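Local coordinates for protein fimbrin (Schizosaccharomyces pombe, PDB 1RT8) that binds actin filaments and crosslinks them, working with actin structures in cell polarity, cytokinesis, mating and spore formation, at residues 164-169 / 257-262; 172-177 / 196-201; 60-65 / 128-133. One frame throughout, in Å; residues are numbered along the deposited sequence.

Contact 1 of 3, residues 164-169 / 257-262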
loop_
_atom_site.group_PDB
_atom_site.type_symbol
_atom_site.label_atom_id
_atom_site.label_comp_id
_atom_site.label_asym_id
_atom_site.label_seq_id
_atom_site.Cartn_x
_atom_site.Cartn_y
_atom_site.Cartn_z
ATOM N N LYS A 164 -2.091 -14.871 0.208
ATOM C CA LYS A 164 -3.073 -15.559 1.033
ATOM C C LYS A 164 -4.465 -15.673 0.433
ATOM O O LYS A 164 -5.351 -16.309 1.004
ATOM C CB LYS A 164 -3.118 -14.926 2.421
ATOM C CG LYS A 164 -1.837 -15.200 3.194
ATOM C CD LYS A 164 -1.801 -14.508 4.545
ATOM C CE LYS A 164 -0.441 -14.705 5.205
ATOM N NZ LYS A 164 -0.356 -14.033 6.528
ATOM N N ILE A 165 -4.657 -15.058 -0.726
ATOM C CA ILE A 165 -5.938 -15.152 -1.414
ATOM C C ILE A 165 -5.778 -16.172 -2.540
ATOM O O ILE A 165 -6.679 -16.961 -2.820
ATOM C CB ILE A 165 -6.356 -13.794 -2.019
ATOM C CG1 ILE A 165 -6.736 -12.823 -0.899
ATOM C CG2 ILE A 165 -7.530 -13.983 -2.978
ATOM C CD1 ILE A 165 -7.090 -11.430 -1.390
ATOM N N LEU A 166 -4.610 -16.157 -3.172
ATOM C CA LEU A 166 -4.334 -17.061 -4.275
ATOM C C LEU A 166 -4.076 -18.511 -3.844
ATOM O O LEU A 166 -4.490 -19.444 -4.531
ATOM C CB LEU A 166 -3.167 -16.516 -5.095
ATOM C CG LEU A 166 -3.473 -15.215 -5.858
ATOM C CD1 LEU A 166 -2.203 -14.654 -6.502
ATOM C CD2 LEU A 166 -4.531 -15.502 -6.920
ATOM N N LEU A 167 -3.412 -18.703 -2.707
ATOM C CA LEU A 167 -3.130 -20.049 -2.217
ATOM C C LEU A 167 -4.411 -20.826 -1.943
ATOM O O LEU A 167 -4.528 -21.985 -2.327
ATOM C CB LEU A 167 -2.278 -19.995 -0.950
ATOM C CG LEU A 167 -0.815 -19.626 -1.197
ATOM C CD1 LEU A 167 -0.084 -19.521 0.134
ATOM C CD2 LEU A 167 -0.166 -20.674 -2.094
ATOM N N ARG A 168 -5.363 -20.187 -1.274
ATOM C CA ARG A 168 -6.640 -20.829 -0.983
ATOM C C ARG A 168 -7.325 -21.187 -2.307
ATOM O O ARG A 168 -7.909 -22.259 -2.457
ATOM C CB ARG A 168 -7.544 -19.886 -0.178
ATOM C CG ARG A 168 -6.963 -19.419 1.155
ATOM C CD ARG A 168 -8.047 -18.723 2.018
ATOM N NE ARG A 168 -7.524 -18.256 3.303
ATOM C CZ ARG A 168 -8.212 -17.536 4.189
ATOM N NH1 ARG A 168 -9.466 -17.189 3.942
ATOM N NH2 ARG A 168 -7.641 -17.161 5.332
ATOM N N TRP A 169 -7.244 -20.273 -3.264
ATOM C CA TRP A 169 -7.842 -20.465 -4.584
ATOM C C TRP A 169 -7.194 -21.648 -5.307
ATOM O O TRP A 169 -7.871 -22.586 -5.727
ATOM C CB TRP A 169 -7.655 -19.198 -5.416
ATOM C CG TRP A 169 -8.134 -19.308 -6.831
ATOM C CD1 TRP A 169 -9.432 -19.281 -7.266
ATOM C CD2 TRP A 169 -7.319 -19.433 -8.005
ATOM N NE1 TRP A 169 -9.472 -19.374 -8.636
ATOM C CE2 TRP A 169 -8.190 -19.469 -9.116
ATOM C CE3 TRP A 169 -5.936 -19.519 -8.225
ATOM C CZ2 TRP A 169 -7.725 -19.585 -10.429
ATOM C CZ3 TRP A 169 -5.472 -19.638 -9.532
ATOM C CH2 TRP A 169 -6.367 -19.668 -10.617
ATOM N N HIS A 257 -2.243 -13.424 -12.452
ATOM C CA HIS A 257 -2.870 -13.149 -13.738
ATOM C C HIS A 257 -3.846 -14.255 -14.153
ATOM O O HIS A 257 -4.918 -13.985 -14.706
ATOM C CB HIS A 257 -1.794 -12.963 -14.809
ATOM C CG HIS A 257 -2.344 -12.642 -16.162
ATOM N ND1 HIS A 257 -2.667 -13.614 -17.085
ATOM C CD2 HIS A 257 -2.671 -11.459 -16.732
ATOM C CE1 HIS A 257 -3.170 -13.043 -18.165
ATOM N NE2 HIS A 257 -3.184 -11.736 -17.976
ATOM N N LEU A 258 -3.464 -15.499 -13.882
ATOM C CA LEU A 258 -4.294 -16.644 -14.217
ATOM C C LEU A 258 -5.597 -16.542 -13.441
ATOM O O LEU A 258 -6.665 -16.902 -13.937
ATOM C CB LEU A 258 -3.567 -17.939 -13.850
ATOM C CG LEU A 258 -4.259 -19.253 -14.201
ATOM C CD1 LEU A 258 -4.480 -19.332 -15.713
ATOM C CD2 LEU A 258 -3.399 -20.412 -13.718
ATOM N N PHE A 259 -5.495 -16.036 -12.216
ATOM C CA PHE A 259 -6.653 -15.873 -11.352
ATOM C C PHE A 259 -7.558 -14.747 -11.837
ATOM O O PHE A 259 -8.778 -14.842 -11.727
ATOM C CB PHE A 259 -6.202 -15.568 -9.927
ATOM C CG PHE A 259 -7.318 -15.155 -9.015
ATOM C CD1 PHE A 259 -8.142 -16.104 -8.422
ATOM C CD2 PHE A 259 -7.543 -13.812 -8.743
ATOM C CE1 PHE A 259 -9.173 -15.721 -7.567
ATOM C CE2 PHE A 259 -8.573 -13.420 -7.887
ATOM C CZ PHE A 259 -9.387 -14.376 -7.298
ATOM N N ASN A 260 -6.964 -13.683 -12.370
ATOM C CA ASN A 260 -7.755 -12.548 -12.839
ATOM C C ASN A 260 -8.543 -12.849 -14.102
ATOM O O ASN A 260 -9.631 -12.311 -14.302
ATOM C CB ASN A 260 -6.873 -11.321 -13.101
ATOM C CG ASN A 260 -6.231 -10.788 -11.843
ATOM O OD1 ASN A 260 -6.762 -10.963 -10.747
ATOM N ND2 ASN A 260 -5.092 -10.117 -11.992
ATOM N N THR A 261 -8.001 -13.709 -14.953
ATOM C CA THR A 261 -8.676 -14.021 -16.200
ATOM C C THR A 261 -9.460 -15.330 -16.192
ATOM O O THR A 261 -10.375 -15.506 -16.997
ATOM C CB THR A 261 -7.668 -14.041 -17.362
ATOM O OG1 THR A 261 -6.561 -14.879 -17.016
ATOM C CG2 THR A 261 -7.154 -12.641 -17.648
ATOM N N HIS A 262 -9.126 -16.233 -15.276
ATOM C CA HIS A 262 -9.803 -17.524 -15.216
ATOM C C HIS A 262 -10.105 -18.027 -13.803
ATOM O O HIS A 262 -9.685 -19.122 -13.426
ATOM C CB HIS A 262 -8.966 -18.560 -15.970
ATOM C CG HIS A 262 -8.845 -18.277 -17.435
ATOM N ND1 HIS A 262 -9.873 -18.507 -18.326
ATOM C CD2 HIS A 262 -7.833 -17.744 -18.161
ATOM C CE1 HIS A 262 -9.500 -18.127 -19.535
ATOM N NE2 HIS A 262 -8.267 -17.660 -19.463
#

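Contact 2 of 3, residues 172-177 / 196-201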
loop_
_atom_site.group_PDB
_atom_site.type_symbol
_atom_site.label_atom_id
_atom_site.label_comp_id
_atom_site.label_asym_id
_atom_site.label_seq_id
_atom_site.Cartn_x
_atom_site.Cartn_y
_atom_site.Cartn_z
ATOM N N TYR A 172 -8.154 -24.753 -3.735
ATOM C CA TYR A 172 -9.564 -25.058 -3.923
ATOM C C TYR A 172 -9.710 -25.910 -5.185
ATOM O O TYR A 172 -10.487 -26.860 -5.217
ATOM C CB TYR A 172 -10.369 -23.768 -4.080
ATOM C CG TYR A 172 -11.767 -23.982 -4.620
ATOM C CD1 TYR A 172 -12.793 -24.462 -3.800
ATOM C CD2 TYR A 172 -12.062 -23.705 -5.956
ATOM C CE1 TYR A 172 -14.084 -24.658 -4.303
ATOM C CE2 TYR A 172 -13.342 -23.898 -6.467
ATOM C CZ TYR A 172 -14.349 -24.370 -5.639
ATOM O OH TYR A 172 -15.616 -24.544 -6.152
ATOM N N HIS A 173 -8.947 -25.569 -6.221
ATOM C CA HIS A 173 -9.000 -26.306 -7.477
ATOM C C HIS A 173 -8.270 -27.651 -7.433
ATOM O O HIS A 173 -8.789 -28.651 -7.925
ATOM C CB HIS A 173 -8.444 -25.447 -8.609
ATOM C CG HIS A 173 -9.347 -24.325 -9.006
ATOM N ND1 HIS A 173 -10.589 -24.536 -9.565
ATOM C CD2 HIS A 173 -9.207 -22.985 -8.888
ATOM C CE1 HIS A 173 -11.176 -23.371 -9.774
ATOM N NE2 HIS A 173 -10.359 -22.414 -9.371
ATOM N N LEU A 174 -7.069 -27.684 -6.858
ATOM C CA LEU A 174 -6.337 -28.943 -6.775
ATOM C C LEU A 174 -7.185 -29.951 -6.013
ATOM O O LEU A 174 -7.198 -31.141 -6.335
ATOM C CB LEU A 174 -5.005 -28.755 -6.054
ATOM C CG LEU A 174 -3.984 -27.881 -6.781
ATOM C CD1 LEU A 174 -2.701 -27.827 -5.965
ATOM C CD2 LEU A 174 -3.718 -28.445 -8.178
ATOM N N LYS A 175 -7.907 -29.471 -5.003
ATOM C CA LYS A 175 -8.749 -30.356 -4.219
ATOM C C LYS A 175 -9.902 -30.859 -5.075
ATOM O O LYS A 175 -10.287 -32.024 -4.983
ATOM C CB LYS A 175 -9.298 -29.644 -2.983
ATOM C CG LYS A 175 -10.152 -30.558 -2.115
ATOM C CD LYS A 175 -10.707 -29.838 -0.900
ATOM C CE LYS A 175 -11.604 -30.766 -0.088
ATOM N NZ LYS A 175 -12.113 -30.100 1.143
ATOM N N ALA A 176 -10.440 -29.979 -5.914
ATOM C CA ALA A 176 -11.547 -30.345 -6.791
ATOM C C ALA A 176 -11.065 -31.332 -7.840
ATOM O O ALA A 176 -11.821 -32.198 -8.283
ATOM C CB ALA A 176 -12.117 -29.115 -7.471
ATOM N N ALA A 177 -9.804 -31.196 -8.238
ATOM C CA ALA A 177 -9.225 -32.083 -9.239
ATOM C C ALA A 177 -8.780 -33.401 -8.601
ATOM O O ALA A 177 -8.127 -34.224 -9.243
ATOM C CB ALA A 177 -8.039 -31.399 -9.914
ATOM N N TYR A 196 0.769 -26.889 -11.497
ATOM C CA TYR A 196 0.314 -25.949 -12.514
ATOM C C TYR A 196 -0.477 -26.713 -13.580
ATOM O O TYR A 196 -1.558 -26.280 -13.992
ATOM C CB TYR A 196 1.511 -25.251 -13.165
ATOM C CG TYR A 196 2.084 -24.077 -12.381
ATOM C CD1 TYR A 196 3.425 -23.716 -12.534
ATOM C CD2 TYR A 196 1.288 -23.311 -11.530
ATOM C CE1 TYR A 196 3.964 -22.630 -11.865
ATOM C CE2 TYR A 196 1.821 -22.199 -10.843
ATOM C CZ TYR A 196 3.163 -21.870 -11.021
ATOM O OH TYR A 196 3.724 -20.791 -10.371
ATOM N N THR A 197 0.061 -27.851 -14.018
ATOM C CA THR A 197 -0.602 -28.677 -15.029
ATOM C C THR A 197 -1.998 -29.115 -14.577
ATOM O O THR A 197 -2.951 -29.044 -15.343
ATOM C CB THR A 197 0.229 -29.933 -15.355
ATOM O OG1 THR A 197 1.459 -29.543 -15.976
ATOM C CG2 THR A 197 -0.534 -30.854 -16.299
ATOM N N VAL A 198 -2.118 -29.578 -13.336
ATOM C CA VAL A 198 -3.412 -30.007 -12.820
ATOM C C VAL A 198 -4.343 -28.796 -12.721
ATOM O O VAL A 198 -5.520 -28.877 -13.074
ATOM C CB VAL A 198 -3.263 -30.678 -11.431
ATOM C CG1 VAL A 198 -4.623 -31.024 -10.867
ATOM C CG2 VAL A 198 -2.424 -31.948 -11.558
ATOM N N LEU A 199 -3.806 -27.668 -12.254
ATOM C CA LEU A 199 -4.596 -26.442 -12.136
ATOM C C LEU A 199 -5.157 -26.035 -13.501
ATOM O O LEU A 199 -6.358 -25.820 -13.649
ATOM C CB LEU A 199 -3.739 -25.296 -11.568
ATOM C CG LEU A 199 -4.373 -23.894 -11.602
ATOM C CD1 LEU A 199 -5.668 -23.886 -10.799
ATOM C CD2 LEU A 199 -3.388 -22.861 -11.052
ATOM N N LEU A 200 -4.285 -25.932 -14.496
ATOM C CA LEU A 200 -4.716 -25.551 -15.836
ATOM C C LEU A 200 -5.737 -26.537 -16.424
ATOM O O LEU A 200 -6.679 -26.139 -17.113
ATOM C CB LEU A 200 -3.504 -25.440 -16.760
ATOM C CG LEU A 200 -2.521 -24.319 -16.422
ATOM C CD1 LEU A 200 -1.477 -24.210 -17.528
ATOM C CD2 LEU A 200 -3.269 -23.002 -16.278
ATOM N N ASN A 201 -5.544 -27.823 -16.150
ATOM C CA ASN A 201 -6.460 -28.842 -16.649
ATOM C C ASN A 201 -7.792 -28.755 -15.911
ATOM O O ASN A 201 -8.845 -29.081 -16.456
ATOM C CB ASN A 201 -5.847 -30.236 -16.471
ATOM C CG ASN A 201 -6.846 -31.348 -16.726
ATOM O OD1 ASN A 201 -7.436 -31.897 -15.792
ATOM N ND2 ASN A 201 -7.055 -31.674 -17.998
#

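Contact 3 of 3, residues 60-65 / 128-133. With SO4 (sulfate ion), chain C.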
loop_
_atom_site.group_PDB
_atom_site.type_symbol
_atom_site.label_atom_id
_atom_site.label_comp_id
_atom_site.label_asym_id
_atom_site.label_seq_id
_atom_site.Cartn_x
_atom_site.Cartn_y
_atom_site.Cartn_z
ATOM N N ASP A 60 -0.747 2.564 -12.459
ATOM C CA ASP A 60 -1.230 1.371 -13.154
ATOM C C ASP A 60 -1.618 0.357 -12.074
ATOM O O ASP A 60 -2.646 -0.308 -12.171
ATOM C CB ASP A 60 -0.140 0.777 -14.055
ATOM C CG ASP A 60 -0.563 -0.548 -14.693
ATOM O OD1 ASP A 60 0.026 -1.599 -14.343
ATOM O OD2 ASP A 60 -1.483 -0.538 -15.543
ATOM N N SER A 61 -0.796 0.255 -11.033
ATOM C CA SER A 61 -1.077 -0.677 -9.948
ATOM C C SER A 61 -2.303 -0.267 -9.154
ATOM O O SER A 61 -3.156 -1.095 -8.854
ATOM C CB SER A 61 0.123 -0.783 -9.004
ATOM O OG SER A 61 1.204 -1.443 -9.641
ATOM N N VAL A 62 -2.377 1.012 -8.793
ATOM C CA VAL A 62 -3.511 1.529 -8.033
ATOM C C VAL A 62 -3.927 2.855 -8.653
ATOM O O VAL A 62 -3.431 3.924 -8.289
ATOM C CB VAL A 62 -3.151 1.736 -6.546
ATOM C CG1 VAL A 62 -4.347 2.306 -5.797
ATOM C CG2 VAL A 62 -2.715 0.410 -5.931
ATOM N N PRO A 63 -4.852 2.796 -9.615
ATOM C CA PRO A 63 -5.363 3.969 -10.327
ATOM C C PRO A 63 -5.669 5.192 -9.463
ATOM O O PRO A 63 -6.233 5.075 -8.370
ATOM C CB PRO A 63 -6.609 3.425 -11.014
ATOM C CG PRO A 63 -6.203 1.999 -11.334
ATOM C CD PRO A 63 -5.557 1.569 -10.037
ATOM N N ASP A 64 -5.286 6.364 -9.964
ATOM C CA ASP A 64 -5.554 7.639 -9.294
ATOM C C ASP A 64 -4.769 7.920 -8.010
ATOM O O ASP A 64 -5.158 8.782 -7.218
ATOM C CB ASP A 64 -7.050 7.768 -8.993
ATOM C CG ASP A 64 -7.910 7.557 -10.218
ATOM O OD1 ASP A 64 -7.771 8.340 -11.185
ATOM O OD2 ASP A 64 -8.720 6.602 -10.213
ATOM N N THR A 65 -3.670 7.210 -7.795
ATOM C CA THR A 65 -2.877 7.450 -6.597
ATOM C C THR A 65 -2.152 8.781 -6.754
ATOM O O THR A 65 -2.049 9.571 -5.812
ATOM C CB THR A 65 -1.842 6.334 -6.381
ATOM O OG1 THR A 65 -2.522 5.087 -6.212
ATOM C CG2 THR A 65 -1.000 6.615 -5.151
ATOM N N ILE A 128 4.433 -3.619 -8.465
ATOM C CA ILE A 128 3.810 -4.623 -9.333
ATOM C C ILE A 128 2.969 -5.597 -8.523
ATOM O O ILE A 128 1.855 -5.953 -8.921
ATOM C CB ILE A 128 4.858 -5.442 -10.117
ATOM C CG1 ILE A 128 5.512 -4.576 -11.196
ATOM C CG2 ILE A 128 4.191 -6.664 -10.764
ATOM C CD1 ILE A 128 6.582 -5.304 -11.982
ATOM N N ARG A 129 3.515 -6.037 -7.391
ATOM C CA ARG A 129 2.823 -6.969 -6.509
ATOM C C ARG A 129 1.536 -6.368 -5.967
ATOM O O ARG A 129 0.514 -7.042 -5.914
ATOM C CB ARG A 129 3.742 -7.377 -5.354
ATOM C CG ARG A 129 3.063 -8.156 -4.231
ATOM C CD ARG A 129 4.101 -8.684 -3.241
ATOM N NE ARG A 129 3.505 -9.381 -2.107
ATOM C CZ ARG A 129 2.823 -8.782 -1.137
ATOM N NH1 ARG A 129 2.647 -7.465 -1.160
ATOM N NH2 ARG A 129 2.323 -9.495 -0.136
ATOM N N ARG A 130 1.585 -5.100 -5.569
ATOM C CA ARG A 130 0.411 -4.429 -5.037
ATOM C C ARG A 130 -0.723 -4.353 -6.064
ATOM O O ARG A 130 -1.895 -4.349 -5.698
ATOM C CB ARG A 130 0.778 -3.015 -4.563
ATOM C CG ARG A 130 -0.420 -2.136 -4.158
ATOM C CD ARG A 130 -1.211 -2.747 -3.009
ATOM N NE ARG A 130 -2.399 -1.960 -2.670
ATOM C CZ ARG A 130 -3.481 -1.852 -3.441
ATOM N NH1 ARG A 130 -3.547 -2.481 -4.610
ATOM N NH2 ARG A 130 -4.501 -1.099 -3.047
ATOM N N GLY A 131 -0.376 -4.314 -7.345
ATOM C CA GLY A 131 -1.394 -4.220 -8.378
ATOM C C GLY A 131 -1.944 -5.527 -8.930
ATOM O O GLY A 131 -3.005 -5.537 -9.553
ATOM N N LEU A 132 -1.237 -6.628 -8.688
ATOM C CA LEU A 132 -1.635 -7.942 -9.188
ATOM C C LEU A 132 -3.118 -8.306 -9.165
ATOM O O LEU A 132 -3.655 -8.712 -10.186
ATOM C CB LEU A 132 -0.837 -9.031 -8.475
ATOM C CG LEU A 132 0.672 -8.982 -8.713
ATOM C CD1 LEU A 132 1.333 -10.093 -7.919
ATOM C CD2 LEU A 132 0.976 -9.128 -10.199
ATOM N N LEU A 133 -3.787 -8.180 -8.026
ATOM C CA LEU A 133 -5.208 -8.531 -7.977
ATOM C C LEU A 133 -6.180 -7.398 -8.341
ATOM O O LEU A 133 -7.256 -7.656 -8.873
ATOM C CB LEU A 133 -5.576 -9.106 -6.602
ATOM C CG LEU A 133 -4.993 -10.482 -6.238
ATOM C CD1 LEU A 133 -5.214 -11.455 -7.389
ATOM C CD2 LEU A 133 -3.510 -10.363 -5.946
HETATM S S SO4 C . 1.472 -7.410 3.053
HETATM O O1 SO4 C . 2.546 -7.259 1.849
HETATM O O2 SO4 C . 0.182 -7.412 2.391
HETATM O O3 SO4 C . 1.707 -8.502 3.731
HETATM O O4 SO4 C . 1.633 -6.177 3.780
#

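Contact 1 of 3, residues 164-169 / 257-262
Trp-169 and Phe-259 form a T-shaped aromatic pair. The phenyl edge of Phe-259 points at one face of the indole, the five-membered ring and the phenyl ring having centroids 4.6 Å apart and planes at 85°. CD1 of Phe-259 is the atom that comes down on the face, 3.4 Å from CE2 of Trp-169, offset toward the rim of the indole. A CH-pi contact accompanies the stack: CB of Phe-259 sits 4.1 Å from the centroid of the indole six-membered ring, almost on its normal, so one residue covers both rings of the same indole. With CG anti to the backbone N (chi1 176°), Trp-169 extends its ring across the gap between the helices.

Apolar contacts flank the rings. CD2 of Leu-166 touches CB of Phe-259 at 3.4 Å, and the CH2 corner of the indole meets CG of Leu-258 at its edge, 4.2 Å away.

Two carbonyls make up the polar surroundings of the indole edge. O of His-262 lies in the ring plane, 3.6 Å from CZ2 of Trp-169, and NE1 of Trp-169 donates a hydrogen bond to the carbonyl of Pro-263.

Helices 162-176 and 248-261 belong to the second calponin-homology domain, and their segments here cross at 70° with axes 11.2 Å apart, a spacing bridged by the two large aromatics. Leu-166 continues onto Leu-252, Val-255 and Ala-256 of helix 248-261, while Leu-203 of helix 194-203 packs on both Trp-169 and Leu-258.

Contact 2 of 3, residues 172-177 / 196-201
Val-198 receives two apolar partners on one methyl. Its CG1 lies 3.6 Å from CB of Ala-177 and 3.8 Å from CD2 of Leu-174, and thus bridges the last turn of helix 162-176 and the residue that leaves it. The valine's torsion explains this: chi1 of 176° sets CG1 anti to the backbone N and directs it at the opposing helix. Leu-174 approaches with its side chain at about a right angle to that of Val-198. Its CG is anti to its own carbonyl carbon (chi1 -66°), which brings the CD2 branch to the valine and also within 4.2 Å of the backbone N of Leu-199.

Leu-199 uses its CD1 branch. CD1 of Leu-199 rests 3.9 Å from CB of His-173 and lies obliquely to the imidazole, near its CG and CD2. Tyr-172, the preceding residue, places CD2 over the centre of one face of that ring. The imidazole also makes an edge-to-face pairing with Trp-169.

The two helical segments cross at 81° with axes 9.1 Å apart, and the CA atoms of Leu-174 and Leu-199 approach to 6.2 Å. Ala-177, just past the helix, presents its CB to Val-198. Within the second calponin-homology domain this joins helix 162-176 to helix 194-203. The side-chain contacts across this buried junction are between carbon atoms, so cohesion rests on shape and exclusion of water, while NE2 of His-173 has its polar need met by a hydrogen bond with the carbonyl of Pro-263.

Contact 3 of 3, residues 60-65 / 128-133
Helix 52-61 and helix 117-131 of the first calponin-homology domain pack closely where Ser-61 meets Gly-131. Their CA atoms are only 3.9 Å apart, and a beta carbon at position 131 would point toward Ser-61 and clash with its CA. The carbonyl O of Ser-61 lies 3.6 Å from CA of Gly-131. Across the same gap CB of Ser-61 is 3.8 Å from CA of Gly-131, while its hydroxyl OG hydrogen-bonds to the carbonyl of Ile-127.

Beyond the end of helix 52-61, Val-62 begins a type II beta turn that runs to Thr-65, whose OG1 donates a hydrogen bond to the carbonyl O of Val-62. The side chain of Val-62 points toward segment 128-133, where it meets Arg-130. CG2 of Val-62 sits over one face of the guanidinium, 3.3 Å from NH1 of Arg-130 and nearer the rim than the centre. The arginine chain bends at chi2 (60°), which folds its flat group back over the valine, and NE hydrogen-bonds to the carbonyl of Met-99 on helix 82-99. Replacing Arg-130 with an alanine would probably uncover CG2 of Val-62 and leave the carbonyl of Met-99 without this donor.

Arg-129 turns the other way, its chain extended from CG to NE. NH1 and NH2 of Arg-129 each make a weak hydrogen bond, both 3.0 Å long, to O1 of a sulfate ion that probably came from the crystallisation liquor. NH2 of Arg-129 is also salt-bridged to Glu-163.

Contacts 1 and 2 share helix 162-176 and pack against each other, their centres about 12 Å apart: CD2 of Leu-258 packs 3.6 Å from CD2 of Leu-199 and equally close to CD2 of Leu-200. Along the chain contact 2 is nested within the loop that contact 1 closes. Contact 3 precedes both, in the other calponin-homology domain of the first actin-binding region, yet its centre is about 16 Å from that of contact 1. There segments 128-133 and 257-262 touch: ND2 of Asn-260 probably hydrogen-bonds O of Leu-132 at 2.7 Å, and CD1 of Leu-133 meets CD2 of Phe-259 at 3.6 Å. Contacts 2 and 3 remain apart, nearest atoms about 11 Å.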